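Local structure of fiber protein (Duck adenovirus 1, 6ITX) at residues L194-A200 against L260-Y264. The protein forms the trimeric capsid fibre of an avian adenovirus, whose C-terminal head domain, the part described here, probably attaches the virion to a host-cell receptor. Numbering follows the deposited sequence.
Sequences LYFAANA and LNAIY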
loop_
_atom_site.group_PDB
_atom_site.type_symbol
_atom_site.label_atom_id
_atom_site.label_comp_id
_atom_site.label_asym_id
_atom_site.label_seq_id
_atom_site.Cartn_x
_atom_site.Cartn_y
_atom_site.Cartn_z
ATOM N N LEU A 194 13.468 17.310 -8.983
ATOM C CA LEU A 194 13.376 16.598 -10.252
ATOM C C LEU A 194 13.351 15.085 -10.075
ATOM O O LEU A 194 12.901 14.374 -10.981
ATOM C CB LEU A 194 14.539 17.000 -11.163
ATOM C CG LEU A 194 14.622 18.484 -11.523
ATOM C CD1 LEU A 194 15.769 18.695 -12.463
ATOM C CD2 LEU A 194 13.323 18.974 -12.150
ATOM N N TYR A 195 13.812 14.572 -8.935
ATOM C CA TYR A 195 13.797 13.128 -8.728
ATOM C C TYR A 195 12.400 12.604 -8.465
ATOM O O TYR A 195 12.208 11.382 -8.454
ATOM C CB TYR A 195 14.713 12.737 -7.563
ATOM C CG TYR A 195 16.172 12.615 -7.944
ATOM C CD1 TYR A 195 16.741 13.472 -8.886
ATOM C CD2 TYR A 195 16.980 11.648 -7.365
ATOM C CE1 TYR A 195 18.076 13.364 -9.242
ATOM C CE2 TYR A 195 18.321 11.535 -7.703
ATOM C CZ TYR A 195 18.867 12.395 -8.643
ATOM O OH TYR A 195 20.197 12.280 -8.990
ATOM N N PHE A 196 11.437 13.502 -8.256
ATOM C CA PHE A 196 10.076 13.156 -7.885
ATOM C C PHE A 196 9.081 13.419 -9.012
ATOM O O PHE A 196 7.868 13.439 -8.771
ATOM C CB PHE A 196 9.661 13.927 -6.632
ATOM C CG PHE A 196 10.439 13.569 -5.399
ATOM C CD1 PHE A 196 11.641 14.200 -5.117
ATOM C CD2 PHE A 196 9.944 12.636 -4.497
ATOM C CE1 PHE A 196 12.349 13.901 -3.981
ATOM C CE2 PHE A 196 10.650 12.318 -3.356
ATOM C CZ PHE A 196 11.859 12.961 -3.095
ATOM N N ALA A 197 9.550 13.652 -10.225
ATOM C CA ALA A 197 8.663 13.493 -11.360
ATOM C C ALA A 197 8.477 12.003 -11.635
ATOM O O ALA A 197 9.356 11.183 -11.347
ATOM C CB ALA A 197 9.230 14.198 -12.589
ATOM N N ALA A 198 7.323 11.649 -12.185
ATOM C CA ALA A 198 7.043 10.237 -12.420
ATOM C C ALA A 198 7.899 9.699 -13.569
ATOM O O ALA A 198 8.077 10.365 -14.595
ATOM C CB ALA A 198 5.556 10.032 -12.703
ATOM N N ASN A 199 8.417 8.479 -13.393
ATOM C CA ASN A 199 9.383 7.909 -14.332
ATOM C C ASN A 199 8.916 8.034 -15.776
ATOM O O ASN A 199 7.765 7.740 -16.097
ATOM C CB ASN A 199 9.629 6.435 -14.010
ATOM C CG ASN A 199 10.636 5.795 -14.961
ATOM O OD1 ASN A 199 10.274 5.174 -15.975
ATOM N ND2 ASN A 199 11.912 5.949 -14.639
ATOM N N ALA A 200 9.829 8.451 -16.655
ATOM C CA ALA A 200 9.440 8.685 -18.048
ATOM C C ALA A 200 9.173 7.377 -18.794
ATOM O O ALA A 200 8.159 7.258 -19.490
ATOM C CB ALA A 200 10.498 9.516 -18.772
ATOM N N LEU A 260 8.377 16.631 -18.446
ATOM C CA LEU A 260 8.289 15.912 -17.183
ATOM C C LEU A 260 6.856 15.525 -16.831
ATOM O O LEU A 260 5.892 16.179 -17.241
ATOM C CB LEU A 260 8.855 16.767 -16.055
ATOM C CG LEU A 260 10.342 17.070 -16.107
ATOM C CD1 LEU A 260 10.801 17.531 -14.731
ATOM C CD2 LEU A 260 11.110 15.836 -16.574
ATOM N N ASN A 261 6.732 14.467 -16.021
ATOM C CA ASN A 261 5.444 13.915 -15.604
ATOM C C ASN A 261 5.089 14.433 -14.214
ATOM O O ASN A 261 5.866 14.262 -13.267
ATOM C CB ASN A 261 5.478 12.384 -15.568
ATOM C CG ASN A 261 5.618 11.755 -16.937
ATOM O OD1 ASN A 261 5.153 12.288 -17.941
ATOM N ND2 ASN A 261 6.243 10.593 -16.973
ATOM N N ALA A 262 3.910 15.034 -14.083
ATOM C CA ALA A 262 3.398 15.359 -12.764
ATOM C C ALA A 262 2.553 14.180 -12.293
ATOM O O ALA A 262 2.453 13.166 -12.986
ATOM C CB ALA A 262 2.615 16.671 -12.798
ATOM N N ILE A 263 1.937 14.296 -11.112
ATOM C CA ILE A 263 1.081 13.240 -10.575
ATOM C C ILE A 263 -0.331 13.781 -10.391
ATOM O O ILE A 263 -0.530 14.777 -9.683
ATOM C CB ILE A 263 1.611 12.680 -9.249
ATOM C CG1 ILE A 263 2.968 12.026 -9.458
ATOM C CG2 ILE A 263 0.654 11.661 -8.701
ATOM C CD1 ILE A 263 4.097 12.916 -8.990
ATOM N N TYR A 264 -1.306 13.122 -11.030
ATOM C CA TYR A 264 -2.724 13.406 -10.835
ATOM C C TYR A 264 -3.282 12.503 -9.746
ATOM O O TYR A 264 -2.937 11.322 -9.652
ATOM C CB TYR A 264 -3.513 13.192 -12.132
ATOM C CG TYR A 264 -5.007 13.467 -12.040
ATOM C CD1 TYR A 264 -5.493 14.758 -11.813
ATOM C CD2 TYR A 264 -5.934 12.445 -12.206
ATOM C CE1 TYR A 264 -6.861 15.021 -11.741
ATOM C CE2 TYR A 264 -7.317 12.699 -12.146
ATOM C CZ TYR A 264 -7.776 13.989 -11.909
ATOM O OH TYR A 264 -9.145 14.248 -11.840
HETATM O O HOH W 1 8.852 12.646 -15.985
HETATM O O HOH W 2 6.572 9.543 -19.840
#
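Leu194 meets Leu260 at the outer end of the contact, methyl against methyl: CD2 of Leu194 lies 3.9 Å from CD1 of Leu260, and the two side chains cross at about a right angle. With CG of Leu260 beside its backbone N (chi1 -66°), its CD1 reaches over to Leu194. Leu194 also touches Arg171 and Leu260 touches Phe168, both in loops. Phe196 contributes its backbone here, its ring packing instead on Ile97 of strand 95-100. The carbonyl O of Phe196 has CD1 of Ile263 as an apolar neighbour at 3.8 Å and accepts a hydrogen bond from Tyr298 OH. Ala197 turns its methyl toward the other segment, CB resting 3.4 Å from Asn261 O. In the antiparallel beta-sandwich characteristic of adenovirus fibre heads, the loop that follows strand 184-187 is laid against the entrance to strand 262-271, which pairs with strands 160-165 and 241-253.

Ala198 makes the polar join. Ala198 N donates to Asn261 O at 3.2 Å from above the carbonyl plane. Asn261 ND2 donates to Ala198 O at 3.0 Å from well above the plane of the Ala198 carbonyl, and Ala198 O is itself tilted out of the Asn261 amide plane. The N-H...O angle of this second bond is bent to 145°. Asn261 thereby grips one residue with both its backbone and its amide, while CB of Ala198 packs on CB of Asn261. A water donates to Ala198 O and accepts from Asn261 N, giving that carbonyl a second donor. The other atom of the amide, Asn261 OD1, accepts a hydrogen bond from Arg207 NH2, which helps fix its rotation. Asn199 turns away and N-caps helix 200-203 through OD1 to Ser202 N; its side chain also touches the bound glutamine. At Ala200 a second water donates to the backbone O and accepts from Asn261 ND2.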